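Local structure of benzoate transport porin BenP (5DL8) at residues L119-G122 and L127-V130; E173-R178 and D182-S187; Y217-L222 and N227-G232; A264-L269 and T303-W308. The protein probably acts as an outer-membrane porin of the OprD family, a calcium-containing beta-barrel thought to let small substrates such as benzoate pass. One frame throughout, in Å; residues are numbered along the deposited sequence.

Contact 1 (L119-G122 and L127-V130); sequences LKLG and LLSV
L119 with V130, and L121 with L128, bring together the flat groups of this contact, which are all peptide units meeting at their N-H and C=O edges. V130 N meets L119 O at 2.9 Å, and L121 N bonds to L128 O at much the same length. L119 N lies 2.8 Å from V130 O. The bond from L128 N to L121 O is the shortest of the four at 2.7 Å and almost straight (174°). Three of these carbonyls have a further neighbour: K120 CA leans on L128 O at 3.4 Å, and S129 CA and L127 CA do much the same to L119 O and L121 O respectively. The four bonds close two hydrogen-bonded pairs of an antiparallel hairpin made by strands 107-123 and 126-130, part of the wall of the porin barrel. On the face that carries L119, L121, L128 and V130, the side chains lie at the protein surface, as expected of a lipid-facing wall. There L121 CD2 comes to 4.1 Å from L128 CD2, the two leucines crossing at a slant. The face with K120, L127 and S129 is buried. With CG turned opposite the backbone N (chi1 -176°), L127 extends CD1 across the strand gap to 3.7 Å from L121 O and 3.9 Å from G122 CA, where glycine has no side chain to hold it off. K120 lays its CG 4.1 Å from S129 OG; its bent chain then departs toward D79, delivering NZ to a salt bridge there and to a hydrogen bond with S60 O.

Contact 2 (E173-R178 and D182-S187); sequences EKVSPR and DFKKFS
V175 and K184 hold the tight part of this contact, exchanging backbone bonds: V175 N to K184 O at 2.7 Å and K184 N to V175 O at 2.8 Å. Next to them S176 is gripped twice. Its CB lies over one face of the F183 ring, 3.8 Å from the centroid, a CH-pi contact, while its OG donates to D182 O at 3.0 Å from well above the carbonyl plane. The same OG has a weak bond to K114. V175 sends CG1 over a face of the F186 ring, CB standing 3.9 Å from F186 CE1 as the two side chains cross at about a right angle. The stem of K174 belongs to this packing too, with CB near F183 CB and K184 O, and CD against K184 C at 3.5 Å. The fold here is the end of barrel strand 165-176, tied by a single antiparallel bridge to the loop that follows it, just beyond a classic beta bulge where E173 and K174 both face W153. The looser side lies at the outer ends. The amino end of K174 turns outward, and exposed K184 lays CD 3.9 Å across P177 CD. E173 O and F186 N are joined through a water, which donates to the first and accepts from the second.

Contact 3 (Y217-L222 and N227-G232); sequences YYFGNL and NKHYVG
Y217 can be followed from its root to its hydroxyl along H229, V231 and the backbone between them. CB and CG pass Y230 O loosely, and CD1 drops to 3.5 Å from that same oxygen, with V231 CG2 at the edge of the ring, 4.1 Å from CD1. CE1 then nears H229 ND1 in the imidazole plane, and the OH closes a 2.8 Å hydrogen bond to H229 ND1, the two side chains running side by side and pointing the same way. A trans chi1 (170°), which sets CG beside the carbonyl carbon, lays the tyrosine across the neighbouring strand. This bond favours the imidazole rotation seen, with one face toward F219: CD1 of F219 stands 3.5 Å above it, offset toward the rim, with the ring planes at 46°. Farther down this face, N221 ND2 donates to N227 OD1 at 2.7 Å, nearly straight (165°) and close to the plane of its own amide. The outer ends of these amides are held as well, N221 OD1 by N201 and N227 ND2 by D256. On the buried face, Y218 CB touches Y230 CB at 3.9 Å. The Y230 ring lies over G232 N of its own strand. Y230 OH goes to K249, K228 NZ to Y293. The pairs Y218-Y230 and G220-K228 each exchange two backbone bonds, one in each direction. The whole is a beta hairpin of the up-and-down barrel wall, one face lined with polar tips toward the inner loops, the other carrying Y217, F219 and H229, with the N221-N227 amide pair beyond them.

Contact 4 (A264-L269 and T303-W308); sequences AENIGL and TYFINW
F305 receives N266 over one face of its ring. ND2 stands 3.0 Å above the plane, offset toward the rim, with F305 CE1 at 3.1 Å and F305 CZ at 3.3 Å, and the amide plane is inclined 54° to the ring. N266 extends to that place, and its ND2 also has a weak hydrogen bond to Q285. The rings of F251 and Y293 meet F305 edge-to-face, so F305 is packed by two rings and one amide. I306 follows, and both its backbone and its side chain turn to the strand. A water accepts from I306 N at 2.9 Å and reaches N266 OD1 by a weak bond of 3.5 Å. The side chain points toward strand 263-275: CG2 comes to 4.1 Å from G268 C and 4.0 Å from L269 N, while CD1 rests 3.8 Å from L269 O. At G268 the backbone itself is the surface the branches rest on. Beyond, the chain swings away, N307 giving ND2 to H322, and W308 setting its ring edge toward F305. L269 itself points away from the loop and touches a bound detergent molecule, so the loop lies on the inner side of the barrel wall, consistent with the inward-folded loops that narrow the channel in this family. The segments thus meet without any direct hydrogen bond, through a polar N-H group over an aromatic face, a weak water link and methyl packing, which is consistent with N266 ND2 being partly satisfied by the ring.

The four contacts follow one another along the chain; contacts 1 and 3 are wall hairpins, contact 2 a strand end and contact 4 an inner loop on the wall. Contact 1 stands apart: its centre is about 21 Å from that of contact 2, with nearest atoms about 9 Å apart, and about 31 Å from that of contact 4. The others form a chain of touches. F186 CG of contact 2 packs on L222 CD1 of contact 3 at 3.8 Å, and Y230 OH of contact 3 lies 4.0 Å from Y304 CD2 of contact 4. All four lie away from the two calcium sites. Detergent marks the outer surface, touching L269.

Contact 1 (L119-G122 and L127-V130)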
# COMPACT_ATOMS: atom_id res chain seq x y z
N LEU A 119 18.03 13.59 0.37
CA LEU A 119 18.49 14.78 1.14
C LEU A 119 17.34 15.35 1.99
O LEU A 119 16.22 15.40 1.52
CB LEU A 119 19.02 15.86 0.21
CG LEU A 119 20.50 15.91 -0.17
CD1 LEU A 119 21.15 14.57 -0.45
CD2 LEU A 119 20.68 16.86 -1.37
N LYS A 120 17.63 15.72 3.22
CA LYS A 120 16.67 16.28 4.16
C LYS A 120 17.12 17.64 4.67
O LYS A 120 18.26 17.78 5.03
CB LYS A 120 16.56 15.40 5.40
CG LYS A 120 15.84 14.08 5.08
CD LYS A 120 15.59 13.12 6.27
CE LYS A 120 16.85 12.62 6.98
NZ LYS A 120 16.44 11.71 8.15
N LEU A 121 16.19 18.57 4.82
CA LEU A 121 16.39 19.94 5.36
C LEU A 121 15.20 20.27 6.30
O LEU A 121 14.05 20.22 5.88
CB LEU A 121 16.52 20.98 4.19
CG LEU A 121 16.90 22.46 4.51
CD1 LEU A 121 18.32 22.66 5.07
CD2 LEU A 121 16.65 23.43 3.30
N GLY A 122 15.48 20.58 7.57
CA GLY A 122 14.41 20.73 8.57
C GLY A 122 14.45 22.12 9.18
O GLY A 122 15.52 22.78 9.23
N LEU A 127 9.90 19.68 7.48
CA LEU A 127 10.92 18.92 6.92
C LEU A 127 10.72 18.90 5.45
O LEU A 127 9.62 18.56 4.98
CB LEU A 127 10.83 17.56 7.51
CG LEU A 127 11.98 16.68 7.01
CD1 LEU A 127 13.29 17.09 7.67
CD2 LEU A 127 11.67 15.19 7.22
N LEU A 128 11.75 19.30 4.73
CA LEU A 128 11.78 19.28 3.25
C LEU A 128 12.62 18.03 2.86
O LEU A 128 13.75 17.86 3.39
CB LEU A 128 12.43 20.56 2.67
CG LEU A 128 12.83 20.59 1.17
CD1 LEU A 128 11.54 20.67 0.31
CD2 LEU A 128 13.87 21.67 0.83
N SER A 129 12.10 17.20 1.95
CA SER A 129 12.85 16.01 1.49
C SER A 129 12.98 15.98 -0.05
O SER A 129 12.01 16.25 -0.76
CB SER A 129 12.20 14.71 2.03
OG SER A 129 12.19 14.78 3.44
N VAL A 130 14.19 15.71 -0.56
CA VAL A 130 14.40 15.62 -1.96
C VAL A 130 15.18 14.32 -2.26
O VAL A 130 16.27 14.09 -1.70
CB VAL A 130 15.27 16.79 -2.47
CG1 VAL A 130 15.50 16.70 -3.98
CG2 VAL A 130 14.75 18.17 -2.02

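Contact 2 (E173-R178 and D182-S187)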
# COMPACT_ATOMS: atom_id res chain seq x y z
N GLU A 173 7.87 12.76 -9.25
CA GLU A 173 8.12 12.59 -10.65
C GLU A 173 8.16 11.17 -11.11
O GLU A 173 7.87 10.92 -12.26
CB GLU A 173 9.38 13.37 -11.04
CG GLU A 173 9.06 14.91 -11.02
CD GLU A 173 10.11 15.92 -11.56
OE1 GLU A 173 11.22 15.50 -11.87
OE2 GLU A 173 9.79 17.18 -11.68
N LYS A 174 8.58 10.24 -10.23
CA LYS A 174 8.86 8.90 -10.59
C LYS A 174 8.47 7.93 -9.48
O LYS A 174 8.45 8.29 -8.31
CB LYS A 174 10.36 8.72 -10.89
CG LYS A 174 11.09 9.66 -11.87
CD LYS A 174 10.99 9.17 -13.28
CE LYS A 174 12.14 9.60 -14.17
NZ LYS A 174 12.34 11.05 -14.15
N VAL A 175 8.22 6.70 -9.90
CA VAL A 175 7.87 5.59 -9.03
C VAL A 175 8.80 4.42 -9.39
O VAL A 175 9.14 4.19 -10.57
CB VAL A 175 6.36 5.14 -9.16
CG1 VAL A 175 5.99 4.82 -10.61
CG2 VAL A 175 6.12 3.88 -8.32
N SER A 176 9.22 3.68 -8.39
CA SER A 176 9.93 2.36 -8.65
C SER A 176 9.09 1.29 -8.11
O SER A 176 9.08 1.05 -6.89
CB SER A 176 11.25 2.29 -7.91
OG SER A 176 12.04 1.18 -8.37
N PRO A 177 8.28 0.68 -8.94
CA PRO A 177 7.36 -0.36 -8.43
C PRO A 177 8.01 -1.57 -7.68
O PRO A 177 9.20 -1.81 -7.84
CB PRO A 177 6.62 -0.84 -9.72
CG PRO A 177 6.63 0.34 -10.58
CD PRO A 177 8.02 0.94 -10.37
N ARG A 178 7.22 -2.26 -6.86
CA ARG A 178 7.69 -3.35 -6.04
C ARG A 178 8.51 -4.44 -6.89
O ARG A 178 9.46 -4.96 -6.41
CB ARG A 178 6.53 -4.00 -5.30
CG ARG A 178 5.65 -4.85 -6.18
CD ARG A 178 4.35 -5.19 -5.53
NE ARG A 178 3.53 -6.09 -6.36
CZ ARG A 178 2.18 -6.26 -6.20
NH1 ARG A 178 1.50 -5.46 -5.27
NH2 ARG A 178 1.49 -7.15 -6.98
N ASP A 182 14.13 0.18 -11.54
CA ASP A 182 14.39 1.57 -11.88
C ASP A 182 13.19 2.43 -11.47
O ASP A 182 12.13 1.94 -11.22
CB ASP A 182 14.63 1.66 -13.40
CG ASP A 182 16.03 1.20 -13.78
OD1 ASP A 182 16.82 0.85 -12.85
OD2 ASP A 182 16.36 1.20 -15.01
N PHE A 183 13.44 3.72 -11.44
CA PHE A 183 12.45 4.78 -11.17
C PHE A 183 11.98 5.15 -12.55
O PHE A 183 12.79 5.44 -13.40
CB PHE A 183 13.07 6.00 -10.43
CG PHE A 183 13.22 5.74 -8.98
CD1 PHE A 183 12.13 5.89 -8.11
CD2 PHE A 183 14.44 5.21 -8.48
CE1 PHE A 183 12.26 5.62 -6.76
CE2 PHE A 183 14.57 4.86 -7.14
CZ PHE A 183 13.47 5.09 -6.26
N LYS A 184 10.66 5.12 -12.72
CA LYS A 184 10.02 5.49 -14.02
C LYS A 184 8.81 6.42 -13.75
O LYS A 184 8.25 6.46 -12.61
CB LYS A 184 9.54 4.18 -14.73
CG LYS A 184 8.33 3.59 -13.94
CD LYS A 184 7.96 2.12 -14.13
CE LYS A 184 7.70 1.86 -15.56
NZ LYS A 184 7.72 0.40 -15.67
N LYS A 185 8.37 7.06 -14.83
CA LYS A 185 7.14 7.85 -14.78
C LYS A 185 5.93 7.02 -14.44
O LYS A 185 5.84 5.85 -14.87
CB LYS A 185 6.87 8.54 -16.12
CG LYS A 185 7.84 9.67 -16.32
CD LYS A 185 7.80 10.30 -17.73
CE LYS A 185 8.69 11.54 -17.74
NZ LYS A 185 8.47 12.09 -19.08
N PHE A 186 4.99 7.62 -13.72
CA PHE A 186 3.65 7.03 -13.53
C PHE A 186 2.95 6.85 -14.83
O PHE A 186 3.20 7.63 -15.77
CB PHE A 186 2.75 8.03 -12.72
CG PHE A 186 3.10 8.16 -11.22
CD1 PHE A 186 2.74 7.18 -10.33
CD2 PHE A 186 3.80 9.27 -10.75
CE1 PHE A 186 3.12 7.27 -8.98
CE2 PHE A 186 4.11 9.39 -9.43
CZ PHE A 186 3.78 8.40 -8.53
N SER A 187 2.04 5.88 -14.91
CA SER A 187 1.31 5.75 -16.13
C SER A 187 -0.09 5.16 -15.94
O SER A 187 -0.38 4.58 -14.90
CB SER A 187 2.11 4.89 -17.18
OG SER A 187 2.48 3.58 -16.68
O HOH W 1 5.46 10.55 -13.35

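Contact 3 (Y217-L222 and N227-G232)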
# COMPACT_ATOMS: atom_id res chain seq x y z
N TYR A 217 -7.98 15.25 4.29
CA TYR A 217 -8.30 15.56 2.93
C TYR A 217 -7.08 15.42 2.07
O TYR A 217 -6.00 15.93 2.42
CB TYR A 217 -8.74 17.02 2.84
CG TYR A 217 -8.86 17.50 1.42
CD1 TYR A 217 -9.90 17.06 0.61
CD2 TYR A 217 -7.95 18.36 0.87
CE1 TYR A 217 -10.00 17.46 -0.75
CE2 TYR A 217 -8.10 18.87 -0.43
CZ TYR A 217 -9.10 18.38 -1.26
OH TYR A 217 -9.24 18.78 -2.59
N TYR A 218 -7.23 14.82 0.90
CA TYR A 218 -6.06 14.72 -0.04
C TYR A 218 -6.49 15.16 -1.41
O TYR A 218 -7.57 14.81 -1.89
CB TYR A 218 -5.65 13.21 -0.17
CG TYR A 218 -4.63 12.87 -1.21
CD1 TYR A 218 -3.29 12.91 -0.95
CD2 TYR A 218 -5.03 12.48 -2.48
CE1 TYR A 218 -2.35 12.56 -1.94
CE2 TYR A 218 -4.12 12.17 -3.48
CZ TYR A 218 -2.79 12.26 -3.22
OH TYR A 218 -1.97 11.91 -4.25
N PHE A 219 -5.58 15.80 -2.09
CA PHE A 219 -5.78 16.12 -3.51
C PHE A 219 -4.52 15.74 -4.26
O PHE A 219 -3.38 16.07 -3.86
CB PHE A 219 -6.16 17.57 -3.82
CG PHE A 219 -6.24 17.89 -5.34
CD1 PHE A 219 -7.26 17.39 -6.15
CD2 PHE A 219 -5.27 18.67 -5.96
CE1 PHE A 219 -7.35 17.70 -7.56
CE2 PHE A 219 -5.37 18.97 -7.36
CZ PHE A 219 -6.43 18.47 -8.14
N GLY A 220 -4.75 14.99 -5.34
CA GLY A 220 -3.64 14.58 -6.21
C GLY A 220 -3.88 14.89 -7.69
O GLY A 220 -4.88 14.44 -8.25
N ASN A 221 -2.96 15.64 -8.28
CA ASN A 221 -3.06 16.01 -9.72
C ASN A 221 -2.03 15.12 -10.40
O ASN A 221 -0.81 15.37 -10.35
CB ASN A 221 -2.86 17.55 -9.95
CG ASN A 221 -2.51 17.91 -11.38
OD1 ASN A 221 -1.58 18.60 -11.58
ND2 ASN A 221 -3.20 17.43 -12.32
N LEU A 222 -2.51 14.04 -10.99
CA LEU A 222 -1.62 13.17 -11.71
C LEU A 222 -1.52 13.67 -13.16
O LEU A 222 -2.37 13.39 -13.89
CB LEU A 222 -2.11 11.67 -11.51
CG LEU A 222 -1.23 10.54 -11.99
CD1 LEU A 222 0.19 10.53 -11.48
CD2 LEU A 222 -1.94 9.25 -11.68
N ASN A 227 -7.26 13.50 -11.94
CA ASN A 227 -7.25 14.24 -10.66
C ASN A 227 -8.07 13.55 -9.63
O ASN A 227 -9.13 13.03 -9.91
CB ASN A 227 -7.75 15.65 -10.94
CG ASN A 227 -6.80 16.40 -11.89
OD1 ASN A 227 -5.57 16.22 -11.83
ND2 ASN A 227 -7.35 17.16 -12.82
N LYS A 228 -7.56 13.45 -8.44
CA LYS A 228 -8.22 12.64 -7.41
C LYS A 228 -8.41 13.43 -6.12
O LYS A 228 -7.49 14.08 -5.63
CB LYS A 228 -7.41 11.41 -7.19
CG LYS A 228 -7.83 10.48 -6.05
CD LYS A 228 -6.62 9.56 -5.87
CE LYS A 228 -6.77 8.34 -4.93
NZ LYS A 228 -7.54 7.17 -5.47
N HIS A 229 -9.64 13.39 -5.62
CA HIS A 229 -9.99 13.91 -4.25
C HIS A 229 -10.33 12.73 -3.30
O HIS A 229 -11.04 11.77 -3.69
CB HIS A 229 -11.20 14.89 -4.26
CG HIS A 229 -10.99 16.11 -5.07
ND1 HIS A 229 -10.77 17.36 -4.50
CD2 HIS A 229 -11.02 16.31 -6.41
CE1 HIS A 229 -10.60 18.26 -5.46
NE2 HIS A 229 -10.76 17.66 -6.62
N TYR A 230 -9.87 12.85 -2.07
CA TYR A 230 -10.18 11.93 -1.02
C TYR A 230 -10.53 12.69 0.26
O TYR A 230 -9.81 13.59 0.69
CB TYR A 230 -8.90 11.06 -0.79
CG TYR A 230 -8.95 10.28 0.53
CD1 TYR A 230 -9.72 9.17 0.62
CD2 TYR A 230 -8.26 10.66 1.64
CE1 TYR A 230 -9.84 8.41 1.77
CE2 TYR A 230 -8.34 9.93 2.87
CZ TYR A 230 -9.09 8.73 2.87
OH TYR A 230 -9.30 7.89 3.93
N VAL A 231 -11.61 12.30 0.89
CA VAL A 231 -11.96 12.70 2.27
C VAL A 231 -12.14 11.45 3.09
O VAL A 231 -12.97 10.51 2.78
CB VAL A 231 -13.26 13.53 2.38
CG1 VAL A 231 -13.46 14.06 3.80
CG2 VAL A 231 -13.14 14.78 1.59
N GLY A 232 -11.41 11.43 4.18
CA GLY A 232 -11.48 10.26 5.13
C GLY A 232 -11.88 10.84 6.49
O GLY A 232 -11.33 11.82 6.86

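Contact 4 (A264-L269 and T303-W308)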
# COMPACT_ATOMS: atom_id res chain seq x y z
N ALA A 264 -15.39 8.37 -11.83
CA ALA A 264 -15.78 7.49 -10.74
C ALA A 264 -15.73 8.05 -9.34
O ALA A 264 -14.77 8.75 -8.96
CB ALA A 264 -14.91 6.19 -10.78
N GLU A 265 -16.70 7.64 -8.56
CA GLU A 265 -16.70 7.92 -7.08
C GLU A 265 -16.62 6.56 -6.36
O GLU A 265 -17.24 5.55 -6.83
CB GLU A 265 -17.99 8.57 -6.59
CG GLU A 265 -18.18 9.94 -7.15
CD GLU A 265 -19.53 10.52 -6.67
OE1 GLU A 265 -20.59 10.03 -7.17
OE2 GLU A 265 -19.52 11.38 -5.72
N ASN A 266 -15.95 6.55 -5.22
CA ASN A 266 -15.90 5.33 -4.33
C ASN A 266 -16.26 5.73 -2.92
O ASN A 266 -15.60 6.55 -2.26
CB ASN A 266 -14.58 4.60 -4.48
CG ASN A 266 -14.34 3.50 -3.42
OD1 ASN A 266 -15.02 3.39 -2.45
ND2 ASN A 266 -13.28 2.76 -3.58
N ILE A 267 -17.42 5.27 -2.50
CA ILE A 267 -17.90 5.63 -1.20
C ILE A 267 -17.83 4.37 -0.34
O ILE A 267 -18.36 3.35 -0.73
CB ILE A 267 -19.38 6.17 -1.28
CG1 ILE A 267 -19.40 7.29 -2.31
CG2 ILE A 267 -19.80 6.71 0.03
CD1 ILE A 267 -20.70 8.09 -2.47
N GLY A 268 -17.35 4.54 0.90
CA GLY A 268 -17.13 3.45 1.82
C GLY A 268 -17.41 3.73 3.29
O GLY A 268 -17.32 4.87 3.73
N LEU A 269 -17.84 2.71 3.99
CA LEU A 269 -18.08 2.73 5.41
C LEU A 269 -17.50 1.44 6.02
O LEU A 269 -17.76 0.32 5.53
CB LEU A 269 -19.59 2.85 5.64
CG LEU A 269 -19.96 2.90 7.15
CD1 LEU A 269 -19.47 4.12 7.93
CD2 LEU A 269 -21.49 2.75 7.41
N THR A 303 -4.35 1.82 -0.57
CA THR A 303 -4.37 1.37 0.83
C THR A 303 -5.40 2.09 1.71
O THR A 303 -5.71 1.59 2.78
CB THR A 303 -2.99 1.53 1.55
OG1 THR A 303 -2.57 2.92 1.43
CG2 THR A 303 -1.85 0.50 0.83
N TYR A 304 -5.88 3.24 1.25
CA TYR A 304 -6.95 4.01 1.94
C TYR A 304 -8.34 3.65 1.57
O TYR A 304 -9.29 4.35 1.96
CB TYR A 304 -6.68 5.49 1.75
CG TYR A 304 -5.43 5.91 2.53
CD1 TYR A 304 -4.09 5.61 2.05
CD2 TYR A 304 -5.58 6.51 3.83
CE1 TYR A 304 -2.97 5.94 2.82
CE2 TYR A 304 -4.47 6.83 4.62
CZ TYR A 304 -3.20 6.60 4.14
OH TYR A 304 -2.19 7.00 4.94
N PHE A 305 -8.48 2.64 0.72
CA PHE A 305 -9.78 2.00 0.51
C PHE A 305 -10.11 1.34 1.88
O PHE A 305 -9.17 1.16 2.68
CB PHE A 305 -9.69 0.94 -0.61
CG PHE A 305 -9.91 1.41 -2.01
CD1 PHE A 305 -10.09 2.73 -2.36
CD2 PHE A 305 -9.90 0.46 -3.05
CE1 PHE A 305 -10.25 3.11 -3.68
CE2 PHE A 305 -10.08 0.82 -4.41
CZ PHE A 305 -10.24 2.15 -4.70
N ILE A 306 -11.39 1.06 2.19
CA ILE A 306 -11.74 0.43 3.55
C ILE A 306 -11.14 -1.00 3.74
O ILE A 306 -10.98 -1.49 4.82
CB ILE A 306 -13.24 0.23 3.85
CG1 ILE A 306 -13.82 -0.84 2.89
CG2 ILE A 306 -14.03 1.51 3.77
CD1 ILE A 306 -15.36 -0.86 2.89
N ASN A 307 -10.93 -1.70 2.65
CA ASN A 307 -10.35 -3.06 2.64
C ASN A 307 -9.54 -3.42 1.36
O ASN A 307 -9.97 -4.31 0.57
CB ASN A 307 -11.52 -4.05 2.82
CG ASN A 307 -11.06 -5.50 2.92
OD1 ASN A 307 -9.94 -5.80 3.36
ND2 ASN A 307 -11.95 -6.39 2.54
N TRP A 308 -8.38 -2.77 1.16
CA TRP A 308 -7.52 -3.08 -0.04
C TRP A 308 -7.10 -4.61 0.01
O TRP A 308 -6.78 -5.12 1.04
CB TRP A 308 -6.32 -2.14 -0.23
CG TRP A 308 -5.55 -2.55 -1.33
CD1 TRP A 308 -4.37 -3.34 -1.29
CD2 TRP A 308 -5.82 -2.33 -2.70
NE1 TRP A 308 -3.92 -3.60 -2.57
CE2 TRP A 308 -4.78 -3.02 -3.47
CE3 TRP A 308 -6.79 -1.58 -3.38
CZ2 TRP A 308 -4.71 -2.96 -4.88
CZ3 TRP A 308 -6.71 -1.51 -4.82
CH2 TRP A 308 -5.70 -2.24 -5.54
O HOH W 2 -13.40 2.03 0.32